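Local structure of CofB (Escherichia coli, 4QS4) at residues G296-C301 / L320-G325; N333-E338 / D393-P398; I352-Y357 / I488-S493; P405-S410 / W459-T464. The protein is a minor pilin with a type IV pilin fold that initiates assembly of the CFA/III pilus of enterotoxigenic Escherichia coli. One frame throughout, in Å; residues are numbered along the deposited sequence.

Contact 1: residues G296-C301 / L320-G325; sequences GTSKLC and LKDDNG
Cys301 and Lys321 form an antiparallel hydrogen-bonded pair at the open end of the hairpin made by strands 300-308 and 314-321, a surface contact in the beta-repeat region of CofB. The amide N of Cys301 meets the Lys321 O at 2.8 Å, and the return bond from Lys321 N to Cys301 O is 2.9 Å. Beyond this pair the ladder gives way to side chains. Ser298 OG, set opposite its own backbone N (chi1 -179°), accepts the amide of Asp323 at 2.9 Å along a nearly straight N-H line of 169°, and it donates to Lys299 O. One hydroxyl thus ties the incoming chain to the start of the type I turn from Asp322 to Gly325. Lys299 bends back at its last two torsions and crosses the Asp323 side chain at about a right angle, placing NZ 3.0 Å from OD1 on that oxygen's syn side in a salt bridge. The other oxygen, OD2, accepts a hydrogen bond from a water that in turn accepts one from Lys299 N. With an alanine replacing Lys299, the Asp323 carboxylate would probably be left without its ammonium mate and held less firmly. Outside the pair, Cys301 is disulfide-bonded to Cys290, in the strand 288-291 that flanks 300-308 across from 314-321, while Lys321 packs on Thr303 and Leu320 on Leu302.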
loop_
_atom_site.group_PDB
_atom_site.type_symbol
_atom_site.label_atom_id
_atom_site.label_comp_id
_atom_site.label_asym_id
_atom_site.label_seq_id
_atom_site.Cartn_x
_atom_site.Cartn_y
_atom_site.Cartn_z
ATOM N N GLY A 296 2.246 19.439 25.170
ATOM C CA GLY A 296 2.779 20.798 25.044
ATOM C C GLY A 296 3.933 20.987 24.065
ATOM O O GLY A 296 4.372 22.115 23.845
ATOM N N THR A 297 4.435 19.903 23.480
ATOM C CA THR A 297 5.505 20.016 22.493
ATOM C C THR A 297 4.994 19.610 21.124
ATOM O O THR A 297 3.931 19.003 20.999
ATOM C CB THR A 297 6.737 19.165 22.873
ATOM O OG1 THR A 297 6.408 17.779 22.786
ATOM C CG2 THR A 297 7.185 19.491 24.288
ATOM N N SER A 298 5.759 19.946 20.093
ATOM C CA SER A 298 5.318 19.716 18.726
ATOM C C SER A 298 4.998 18.253 18.423
ATOM O O SER A 298 5.632 17.332 18.938
ATOM C CB SER A 298 6.367 20.201 17.726
ATOM O OG SER A 298 5.905 19.979 16.403
ATOM N N LYS A 299 4.007 18.046 17.570
ATOM C CA LYS A 299 3.836 16.749 16.958
ATOM C C LYS A 299 4.962 16.546 15.961
ATOM O O LYS A 299 5.581 17.499 15.493
ATOM C CB LYS A 299 2.467 16.609 16.284
ATOM C CG LYS A 299 2.238 17.461 15.048
ATOM C CD LYS A 299 0.801 17.293 14.546
ATOM C CE LYS A 299 0.178 18.615 14.100
ATOM N NZ LYS A 299 0.564 18.951 12.711
ATOM N N LEU A 300 5.222 15.289 15.646
ATOM C CA LEU A 300 6.239 14.932 14.668
ATOM C C LEU A 300 5.546 14.304 13.469
ATOM O O LEU A 300 4.621 13.508 13.639
ATOM C CB LEU A 300 7.233 13.947 15.293
ATOM C CG LEU A 300 7.902 14.417 16.591
ATOM C CD1 LEU A 300 8.916 13.383 17.062
ATOM C CD2 LEU A 300 8.563 15.772 16.401
ATOM N N CYS A 301 5.982 14.665 12.264
ATOM C CA CYS A 301 5.360 14.172 11.035
ATOM C C CYS A 301 6.389 13.615 10.069
ATOM O O CYS A 301 7.460 14.207 9.889
ATOM C CB CYS A 301 4.592 15.297 10.339
ATOM S SG CYS A 301 3.220 15.960 11.306
ATOM N N LEU A 320 11.191 13.844 8.130
ATOM C CA LEU A 320 10.720 13.752 9.511
ATOM C C LEU A 320 10.911 15.117 10.170
ATOM O O LEU A 320 12.035 15.563 10.351
ATOM C CB LEU A 320 11.486 12.677 10.289
ATOM C CG LEU A 320 11.052 12.398 11.735
ATOM C CD1 LEU A 320 9.620 11.913 11.824
ATOM C CD2 LEU A 320 11.981 11.385 12.396
ATOM N N LYS A 321 9.814 15.763 10.549
ATOM C CA LYS A 321 9.858 17.157 10.957
ATOM C C LYS A 321 8.880 17.485 12.070
ATOM O O LYS A 321 7.907 16.761 12.291
ATOM C CB LYS A 321 9.558 18.052 9.756
ATOM C CG LYS A 321 8.297 17.652 9.009
ATOM C CD LYS A 321 7.988 18.599 7.864
ATOM C CE LYS A 321 7.270 19.837 8.357
ATOM N NZ LYS A 321 5.841 19.553 8.654
ATOM N N ASP A 322 9.164 18.583 12.765
ATOM C CA ASP A 322 8.230 19.169 13.715
ATOM C C ASP A 322 7.360 20.209 13.000
ATOM O O ASP A 322 7.527 20.434 11.799
ATOM C CB ASP A 322 8.981 19.769 14.911
ATOM C CG ASP A 322 9.873 20.958 14.542
ATOM O OD1 ASP A 322 9.763 21.541 13.444
ATOM O OD2 ASP A 322 10.699 21.307 15.388
ATOM N N ASP A 323 6.431 20.833 13.722
ATOM C CA ASP A 323 5.541 21.840 13.112
ATOM C C ASP A 323 6.256 23.142 12.722
ATOM O O ASP A 323 5.732 23.906 11.917
ATOM C CB ASP A 323 4.325 22.133 14.006
ATOM C CG ASP A 323 3.219 21.084 13.860
ATOM O OD1 ASP A 323 3.305 20.199 12.975
ATOM O OD2 ASP A 323 2.247 21.151 14.633
ATOM N N ASN A 324 7.447 23.384 13.265
ATOM C CA ASN A 324 8.293 24.480 12.779
ATOM C C ASN A 324 8.990 24.174 11.445
ATOM O O ASN A 324 9.566 25.071 10.826
ATOM C CB ASN A 324 9.339 24.867 13.831
ATOM C CG ASN A 324 8.757 25.711 14.947
ATOM O OD1 ASN A 324 7.747 26.390 14.767
ATOM N ND2 ASN A 324 9.399 25.678 16.106
ATOM N N GLY A 325 8.938 22.919 11.007
ATOM C CA GLY A 325 9.583 22.505 9.760
ATOM C C GLY A 325 11.022 22.042 9.932
ATOM O O GLY A 325 11.697 21.734 8.948
HETATM O O HOH W 1 2.198 20.303 17.063
#

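Contact 2: residues N333-E338 / D393-P398; sequences NILVEE and DCPVSP
Leu335 and Asn333 bring the chain entering strand 336-339 against the loop 393-398, in a small surface contact without a direct hydrogen bond between the segments. Its apolar part rests on Leu335. CG lies opposite the carbonyl carbon (chi1 -72°), and the two methyls divide the work: CD1 reaches toward Pro398, 4.0 Å from its ring carbon CD, whereas CD2 stands 4.5 Å from Pro395 CG, a looser approach. CD1 also sits 3.3 Å from the carbonyl O of Val396, so this methyl lies against the backbone of the loop as well as a proline ring. The second kind of contact is mixed. The Asn333 side chain runs obliquely over Pro395, with CB 3.8 Å and ND2 3.7 Å from the proline CB, so that the amide rests on aliphatic carbon. Water supplies the polar link: one molecule accepts from Asn333 ND2 at 3.3 Å and from Val396 N at 3.1 Å, joining the Asn333 side chain to the loop backbone where no direct bond does. Leu403 completes the apolar cluster, touching Leu335 and Pro395, and Ser397 OG bonds to Asn401 O within the loop. Next to Pro395, Cys394 forms the disulfide with Cys492, which fastens this loop to the sheet. A proline-containing loop between strands 387-390 and 404-414 thus lies against the chain leading to edge strand 336-339, at the surface of the C-terminal domain of CofB.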
loop_
_atom_site.group_PDB
_atom_site.type_symbol
_atom_site.label_atom_id
_atom_site.label_comp_id
_atom_site.label_asym_id
_atom_site.label_seq_id
_atom_site.Cartn_x
_atom_site.Cartn_y
_atom_site.Cartn_z
ATOM N N ASN A 333 18.341 1.553 13.746
ATOM C CA ASN A 333 19.491 1.079 12.984
ATOM C C ASN A 333 19.216 1.344 11.511
ATOM O O ASN A 333 18.139 1.026 11.027
ATOM C CB ASN A 333 19.710 -0.411 13.214
ATOM C CG ASN A 333 20.127 -0.723 14.640
ATOM O OD1 ASN A 333 20.951 -0.030 15.212
ATOM N ND2 ASN A 333 19.560 -1.768 15.211
ATOM N N ILE A 334 20.163 1.961 10.809
ATOM C CA ILE A 334 19.996 2.253 9.388
ATOM C C ILE A 334 20.909 1.359 8.554
ATOM O O ILE A 334 22.044 1.121 8.925
ATOM C CB ILE A 334 20.308 3.725 9.063
ATOM C CG1 ILE A 334 19.393 4.668 9.870
ATOM C CG2 ILE A 334 20.195 3.992 7.559
ATOM C CD1 ILE A 334 17.904 4.483 9.621
ATOM N N LEU A 335 20.384 0.856 7.443
ATOM C CA LEU A 335 21.195 0.231 6.405
ATOM C C LEU A 335 21.054 1.056 5.133
ATOM O O LEU A 335 19.937 1.450 4.766
ATOM C CB LEU A 335 20.727 -1.197 6.141
ATOM C CG LEU A 335 21.040 -2.227 7.225
ATOM C CD1 LEU A 335 20.432 -3.570 6.851
ATOM C CD2 LEU A 335 22.539 -2.344 7.425
ATOM N N VAL A 336 22.185 1.329 4.487
ATOM C CA VAL A 336 22.210 2.030 3.213
ATOM C C VAL A 336 22.668 1.059 2.129
ATOM O O VAL A 336 23.719 0.428 2.259
ATOM C CB VAL A 336 23.157 3.251 3.231
ATOM C CG1 VAL A 336 23.073 4.007 1.911
ATOM C CG2 VAL A 336 22.819 4.179 4.397
ATOM N N GLU A 337 21.880 0.952 1.066
ATOM C CA GLU A 337 22.241 0.135 -0.088
ATOM C C GLU A 337 22.876 1.024 -1.151
ATOM O O GLU A 337 22.399 2.133 -1.415
ATOM C CB GLU A 337 21.017 -0.582 -0.653
ATOM C CG GLU A 337 21.353 -1.575 -1.759
ATOM C CD GLU A 337 20.146 -2.351 -2.241
ATOM O OE1 GLU A 337 19.157 -1.720 -2.635
ATOM O OE2 GLU A 337 20.189 -3.598 -2.245
ATOM N N GLU A 338 23.955 0.543 -1.753
ATOM C CA GLU A 338 24.691 1.322 -2.727
ATOM C C GLU A 338 25.479 0.395 -3.643
ATOM O O GLU A 338 26.046 -0.601 -3.192
ATOM C CB GLU A 338 25.632 2.267 -1.986
ATOM C CG GLU A 338 26.349 3.306 -2.824
ATOM C CD GLU A 338 26.998 4.372 -1.950
ATOM O OE1 GLU A 338 28.238 4.534 -2.016
ATOM O OE2 GLU A 338 26.254 5.014 -1.161
ATOM N N ASP A 393 27.783 -6.169 17.564
ATOM C CA ASP A 393 26.663 -6.908 16.992
ATOM C C ASP A 393 26.127 -6.112 15.805
ATOM O O ASP A 393 25.790 -4.937 15.948
ATOM C CB ASP A 393 25.537 -7.064 18.022
ATOM C CG ASP A 393 25.881 -8.031 19.143
ATOM O OD1 ASP A 393 26.766 -8.888 18.959
ATOM O OD2 ASP A 393 25.243 -7.941 20.213
ATOM N N CYS A 394 26.020 -6.754 14.646
ATOM C CA CYS A 394 25.431 -6.116 13.469
ATOM C C CYS A 394 23.904 -6.237 13.487
ATOM O O CYS A 394 23.374 -7.222 13.987
ATOM C CB CYS A 394 25.993 -6.742 12.198
ATOM S SG CYS A 394 27.755 -6.420 12.011
ATOM N N PRO A 395 23.193 -5.240 12.931
ATOM C CA PRO A 395 21.721 -5.266 12.974
ATOM C C PRO A 395 21.106 -6.204 11.941
ATOM O O PRO A 395 21.815 -6.786 11.122
ATOM C CB PRO A 395 21.351 -3.817 12.660
ATOM C CG PRO A 395 22.445 -3.356 11.773
ATOM C CD PRO A 395 23.693 -4.005 12.310
ATOM N N VAL A 396 19.782 -6.319 11.970
ATOM C CA VAL A 396 19.058 -7.180 11.049
ATOM C C VAL A 396 19.283 -6.719 9.619
ATOM O O VAL A 396 19.354 -5.517 9.342
ATOM C CB VAL A 396 17.542 -7.201 11.362
ATOM C CG1 VAL A 396 16.773 -7.970 10.298
ATOM C CG2 VAL A 396 17.302 -7.800 12.740
ATOM N N SER A 397 19.398 -7.692 8.720
ATOM C CA SER A 397 19.669 -7.446 7.319
ATOM C C SER A 397 18.705 -8.246 6.439
ATOM O O SER A 397 18.261 -9.323 6.831
ATOM C CB SER A 397 21.101 -7.869 7.015
ATOM O OG SER A 397 21.413 -7.627 5.661
ATOM N N PRO A 398 18.378 -7.728 5.242
ATOM C CA PRO A 398 17.536 -8.516 4.330
ATOM C C PRO A 398 18.198 -9.847 3.930
ATOM O O PRO A 398 19.417 -9.951 3.943
ATOM C CB PRO A 398 17.338 -7.589 3.124
ATOM C CG PRO A 398 18.394 -6.538 3.240
ATOM C CD PRO A 398 18.719 -6.404 4.691
HETATM O O HOH W 2 18.204 -4.342 13.757
#

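Contact 3: residues I352-Y357 / I488-S493; sequences IPNTIY and ITTWCS
Ile356 and Asn354 pair with Ile488 and Thr490 through four backbone hydrogen bonds, which satisfy both the N-H and the carbonyl of each of the four residues. Asn354 N reaches Thr490 O at 2.8 Å, and the reverse bond, Thr490 N to Asn354 O, is 2.9 Å. At the second pair, Ile488 N meets Ile356 O at 2.7 Å and 172°, nearly straight. The carbonyls of Asn354 and Ile488 also receive CA-H contacts from Thr489 and Thr355, the non-hydrogen-bonded pair between them. Side-chain polar groups are bridged by water on both faces. On one, a molecule accepts from Asn354 ND2 at 3.0 Å and lies 2.5 Å from Thr490 OG1; on the other, a second links the hydroxyls of Thr355 and Thr489. Each of those two threonines places OG1 opposite its carbonyl carbon (chi1 -54°), which turns both hydroxyls to the shared water. Ile356 and Ile488 pack CB to CB at 4.2 Å on the Asn354 side. The other edge of strand 484-493 bonds to strand 404-414, Thr489 to Ser408 and Trp491 to Arg406, while Thr351 OG1 accepts Cys492 N. This is regular antiparallel pairing between sheet neighbours far apart in sequence, inside the four-stranded sheet of the C-terminal domain.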
loop_
_atom_site.group_PDB
_atom_site.type_symbol
_atom_site.label_atom_id
_atom_site.label_comp_id
_atom_site.label_asym_id
_atom_site.label_seq_id
_atom_site.Cartn_x
_atom_site.Cartn_y
_atom_site.Cartn_z
ATOM N N ILE A 352 25.583 2.984 9.814
ATOM C CA ILE A 352 26.160 4.256 10.233
ATOM C C ILE A 352 27.393 3.971 11.092
ATOM O O ILE A 352 27.306 3.241 12.077
ATOM C CB ILE A 352 25.139 5.089 11.047
ATOM C CG1 ILE A 352 23.955 5.492 10.162
ATOM C CG2 ILE A 352 25.804 6.344 11.619
ATOM C CD1 ILE A 352 22.699 5.856 10.929
ATOM N N PRO A 353 28.535 4.578 10.760
ATOM C CA PRO A 353 29.724 4.277 11.561
ATOM C C PRO A 353 29.719 4.892 12.962
ATOM O O PRO A 353 28.915 5.786 13.251
ATOM C CB PRO A 353 30.854 4.910 10.756
ATOM C CG PRO A 353 30.207 5.996 9.971
ATOM C CD PRO A 353 28.824 5.516 9.663
ATOM N N ASN A 354 30.617 4.398 13.810
ATOM C CA ASN A 354 31.017 5.087 15.033
ATOM C C ASN A 354 32.488 5.467 14.911
ATOM O O ASN A 354 33.234 4.828 14.169
ATOM C CB ASN A 354 30.819 4.182 16.237
ATOM C CG ASN A 354 30.927 4.920 17.563
ATOM O OD1 ASN A 354 30.748 6.135 17.647
ATOM N ND2 ASN A 354 31.210 4.172 18.614
ATOM N N THR A 355 32.890 6.521 15.620
ATOM C CA THR A 355 34.282 6.967 15.650
ATOM C C THR A 355 34.761 6.986 17.105
ATOM O O THR A 355 34.036 7.454 17.997
ATOM C CB THR A 355 34.442 8.360 15.029
ATOM O OG1 THR A 355 33.873 8.374 13.713
ATOM C CG2 THR A 355 35.913 8.758 14.934
ATOM N N ILE A 356 35.971 6.468 17.322
ATOM C CA ILE A 356 36.590 6.350 18.648
ATOM C C ILE A 356 38.034 6.841 18.561
ATOM O O ILE A 356 38.812 6.365 17.746
ATOM C CB ILE A 356 36.601 4.883 19.143
ATOM C CG1 ILE A 356 35.173 4.347 19.280
ATOM C CG2 ILE A 356 37.343 4.763 20.477
ATOM C CD1 ILE A 356 35.073 2.838 19.452
ATOM N N TYR A 357 38.384 7.801 19.404
ATOM C CA TYR A 357 39.749 8.272 19.484
ATOM C C TYR A 357 40.498 7.437 20.521
ATOM O O TYR A 357 40.018 7.283 21.637
ATOM C CB TYR A 357 39.786 9.744 19.900
ATOM C CG TYR A 357 41.199 10.245 20.082
ATOM C CD1 TYR A 357 41.922 10.738 19.003
ATOM C CD2 TYR A 357 41.824 10.205 21.336
ATOM C CE1 TYR A 357 43.226 11.184 19.156
ATOM C CE2 TYR A 357 43.129 10.652 21.500
ATOM C CZ TYR A 357 43.829 11.139 20.410
ATOM O OH TYR A 357 45.133 11.584 20.553
ATOM N N ILE A 488 39.500 5.498 15.247
ATOM C CA ILE A 488 39.017 4.182 14.891
ATOM C C ILE A 488 37.585 4.343 14.383
ATOM O O ILE A 488 36.747 4.937 15.062
ATOM C CB ILE A 488 39.037 3.243 16.112
ATOM C CG1 ILE A 488 40.478 2.921 16.522
ATOM C CG2 ILE A 488 38.267 1.952 15.835
ATOM C CD1 ILE A 488 40.590 2.534 17.976
ATOM N N THR A 489 37.318 3.808 13.195
ATOM C CA THR A 489 35.980 3.819 12.616
ATOM C C THR A 489 35.420 2.408 12.666
ATOM O O THR A 489 36.083 1.470 12.231
ATOM C CB THR A 489 36.025 4.275 11.151
ATOM O OG1 THR A 489 36.698 5.534 11.064
ATOM C CG2 THR A 489 34.619 4.400 10.595
ATOM N N THR A 490 34.217 2.253 13.210
ATOM C CA THR A 490 33.555 0.948 13.282
ATOM C C THR A 490 32.207 1.003 12.571
ATOM O O THR A 490 31.509 2.012 12.623
ATOM C CB THR A 490 33.349 0.488 14.735
ATOM O OG1 THR A 490 32.374 1.320 15.379
ATOM C CG2 THR A 490 34.667 0.540 15.502
ATOM N N TRP A 491 31.863 -0.074 11.873
ATOM C CA TRP A 491 30.597 -0.163 11.154
ATOM C C TRP A 491 30.341 -1.625 10.790
ATOM O O TRP A 491 31.157 -2.490 11.115
ATOM C CB TRP A 491 30.585 0.761 9.908
ATOM C CG TRP A 491 31.426 0.330 8.700
ATOM C CD1 TRP A 491 30.950 -0.117 7.501
ATOM C CD2 TRP A 491 32.863 0.340 8.576
ATOM N NE1 TRP A 491 31.993 -0.393 6.643
ATOM C CE2 TRP A 491 33.175 -0.130 7.282
ATOM C CE3 TRP A 491 33.912 0.690 9.435
ATOM C CZ2 TRP A 491 34.492 -0.260 6.825
ATOM C CZ3 TRP A 491 35.218 0.560 8.985
ATOM C CH2 TRP A 491 35.497 0.098 7.684
ATOM N N CYS A 492 29.204 -1.900 10.158
ATOM C CA CYS A 492 28.928 -3.227 9.592
ATOM C C CYS A 492 28.714 -3.078 8.100
ATOM O O CYS A 492 28.217 -2.050 7.632
ATOM C CB CYS A 492 27.705 -3.885 10.250
ATOM S SG CYS A 492 27.906 -4.336 11.992
ATOM N N SER A 493 29.094 -4.103 7.344
ATOM C CA SER A 493 29.001 -4.052 5.893
ATOM C C SER A 493 28.900 -5.439 5.284
ATOM O O SER A 493 29.376 -6.418 5.862
ATOM C CB SER A 493 30.234 -3.362 5.323
ATOM O OG SER A 493 30.161 -3.247 3.912
HETATM O O HOH W 3 31.664 1.314 17.817
HETATM O O HOH W 4 35.228 7.734 11.585
#

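Contact 4: residues P405-S410 / W459-T464; sequences PRLSAS and WYITAT
Face-to-face packing of two beta-sheets brings Leu407, on strand 404-414, over Trp459, on strand 458-469, in the C-terminal domain of CofB. The strand segments run at 17° to each other with axes 9.4 Å apart, too far for backbone pairing, and side chains fill the interval. Leu407 CB sits 3.7 Å from the centroid of the six-membered ring of Trp459, only 8° off its normal, a CH-pi contact squarely over the face. Leu407 CG lies opposite the backbone N (chi1 -175°), which carries the methyls on past the ring: CD1 lies 3.7 Å from Trp459 CG, above the five-membered part, and CD2 touches Ile461 CD1 at 3.8 Å. The far rim of the indole meets Pro405, whose CB is 3.9 Å from CZ2, while the carbonyl O of Pro405 comes up at the ring edge, 3.7 Å from CH2. Ala409 CB only grazes Ile461 CG2. Trp459 NE1 donates a hydrogen bond to Gln392 OE1, and Gln392 NE2 in turn donates to Arg406 O, a second-shell bond that helps position the glutamine amide. Val452 and Leu389 also line the layer, touching Leu407. A serine in place of Trp459 would probably open a gap beneath Leu407 and leave Gln392 OE1 without this donor. Across these segments the sheets are held by dispersion and CH-pi contact, with the one polar atom of the indole, NE1, satisfied by Gln392 outside the two segments.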
loop_
_atom_site.group_PDB
_atom_site.type_symbol
_atom_site.label_atom_id
_atom_site.label_comp_id
_atom_site.label_asym_id
_atom_site.label_seq_id
_atom_site.Cartn_x
_atom_site.Cartn_y
_atom_site.Cartn_z
ATOM N N PRO A 405 31.076 -7.397 10.802
ATOM C CA PRO A 405 31.660 -6.308 11.570
ATOM C C PRO A 405 32.923 -5.779 10.899
ATOM O O PRO A 405 33.715 -6.564 10.362
ATOM C CB PRO A 405 31.999 -6.949 12.924
ATOM C CG PRO A 405 31.306 -8.269 12.946
ATOM C CD PRO A 405 31.144 -8.685 11.519
ATOM N N ARG A 406 33.095 -4.458 10.935
ATOM C CA ARG A 406 34.225 -3.794 10.297
ATOM C C ARG A 406 34.902 -2.810 11.254
ATOM O O ARG A 406 34.265 -2.225 12.152
ATOM C CB ARG A 406 33.774 -3.061 9.028
ATOM C CG ARG A 406 33.216 -3.957 7.922
ATOM C CD ARG A 406 34.261 -4.878 7.305
ATOM N NE ARG A 406 35.404 -4.113 6.824
ATOM C CZ ARG A 406 35.451 -3.438 5.674
ATOM N NH1 ARG A 406 34.430 -3.445 4.828
ATOM N NH2 ARG A 406 36.533 -2.750 5.367
ATOM N N LEU A 407 36.207 -2.650 11.072
ATOM C CA LEU A 407 36.962 -1.683 11.830
ATOM C C LEU A 407 38.177 -1.228 11.032
ATOM O O LEU A 407 38.881 -2.038 10.409
ATOM C CB LEU A 407 37.387 -2.256 13.180
ATOM C CG LEU A 407 38.095 -1.300 14.152
ATOM C CD1 LEU A 407 37.806 -1.686 15.591
ATOM C CD2 LEU A 407 39.602 -1.236 13.924
ATOM N N SER A 408 38.399 0.079 11.058
ATOM C CA SER A 408 39.576 0.691 10.470
ATOM C C SER A 408 40.175 1.674 11.465
ATOM O O SER A 408 39.511 2.089 12.402
ATOM C CB SER A 408 39.192 1.427 9.189
ATOM O OG SER A 408 39.144 0.533 8.096
ATOM N N ALA A 409 41.437 2.029 11.241
ATOM C CA ALA A 409 42.175 2.960 12.084
ATOM C C ALA A 409 42.955 3.949 11.203
ATOM O O ALA A 409 43.658 3.542 10.259
ATOM C CB ALA A 409 43.130 2.197 12.985
ATOM N N SER A 410 42.804 5.237 11.504
ATOM C CA SER A 410 43.499 6.307 10.788
ATOM C C SER A 410 44.362 7.101 11.763
ATOM O O SER A 410 43.958 7.328 12.904
ATOM C CB SER A 410 42.491 7.232 10.103
ATOM O OG SER A 410 41.754 6.527 9.113
ATOM N N TRP A 459 38.341 -7.293 18.794
ATOM C CA TRP A 459 39.181 -6.592 17.817
ATOM C C TRP A 459 40.506 -6.301 18.494
ATOM O O TRP A 459 40.526 -5.858 19.649
ATOM C CB TRP A 459 38.594 -5.229 17.412
ATOM C CG TRP A 459 37.417 -5.253 16.491
ATOM C CD1 TRP A 459 36.144 -4.897 16.803
ATOM C CD2 TRP A 459 37.411 -5.593 15.100
ATOM N NE1 TRP A 459 35.332 -5.020 15.704
ATOM C CE2 TRP A 459 36.084 -5.446 14.643
ATOM C CE3 TRP A 459 38.392 -6.018 14.200
ATOM C CZ2 TRP A 459 35.710 -5.715 13.326
ATOM C CZ3 TRP A 459 38.018 -6.292 12.887
ATOM C CH2 TRP A 459 36.689 -6.134 12.463
ATOM N N TYR A 460 41.606 -6.530 17.786
ATOM C CA TYR A 460 42.939 -6.218 18.309
ATOM C C TYR A 460 43.660 -5.278 17.356
ATOM O O TYR A 460 43.934 -5.637 16.208
ATOM C CB TYR A 460 43.781 -7.485 18.471
ATOM C CG TYR A 460 43.176 -8.556 19.341
ATOM C CD1 TYR A 460 43.302 -8.513 20.726
ATOM C CD2 TYR A 460 42.512 -9.640 18.774
ATOM C CE1 TYR A 460 42.764 -9.511 21.527
ATOM C CE2 TYR A 460 41.974 -10.642 19.565
ATOM C CZ TYR A 460 42.096 -10.569 20.937
ATOM O OH TYR A 460 41.560 -11.578 21.711
ATOM N N ILE A 461 43.977 -4.087 17.845
ATOM C CA ILE A 461 44.682 -3.088 17.053
ATOM C C ILE A 461 46.068 -2.891 17.654
ATOM O O ILE A 461 46.206 -2.606 18.849
ATOM C CB ILE A 461 43.938 -1.744 17.036
ATOM C CG1 ILE A 461 42.446 -1.973 16.775
ATOM C CG2 ILE A 461 44.564 -0.818 15.988
ATOM C CD1 ILE A 461 41.589 -0.793 17.155
ATOM N N THR A 462 47.088 -3.080 16.829
ATOM C CA THR A 462 48.472 -2.967 17.266
ATOM C C THR A 462 49.252 -2.178 16.225
ATOM O O THR A 462 48.765 -1.954 15.114
ATOM C CB THR A 462 49.129 -4.351 17.456
ATOM O OG1 THR A 462 49.101 -5.077 16.220
ATOM C CG2 THR A 462 48.394 -5.153 18.529
ATOM N N ALA A 463 50.457 -1.758 16.595
ATOM C CA ALA A 463 51.275 -0.925 15.727
ATOM C C ALA A 463 52.744 -1.045 16.094
ATOM O O ALA A 463 53.088 -1.180 17.269
ATOM C CB ALA A 463 50.834 0.535 15.813
ATOM N N THR A 464 53.599 -1.040 15.076
ATOM C CA THR A 464 55.016 -0.794 15.271
ATOM C C THR A 464 55.348 0.566 14.677
ATOM O O THR A 464 54.698 1.007 13.725
ATOM C CB THR A 464 55.895 -1.876 14.628
ATOM O OG1 THR A 464 55.549 -2.033 13.245
ATOM C CG2 THR A 464 55.720 -3.200 15.355
#

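How the contacts relate
Contact 1 stands apart in the beta-repeat region, its centre 27 to 41 Å from the others, and along the chain it closes before any of them opens. Contacts 2, 3 and 4 share the C-terminal domain and reach one antiparallel sheet, ordered 336-339, 347-359, 484-493, 404-414. Contacts 2 and 3, 14 Å apart between centres, alternate along the chain and are joined by the disulfide Cys394-Cys492. Contact 4 lies within the span that contact 3 brackets; their centres are 11 Å apart, and Ile488 of contact 3 packs on Ile461 of contact 4. Sequence-distant strands, a loop and a second sheet are thereby bound into one compact unit, separate from the hairpin of contact 1.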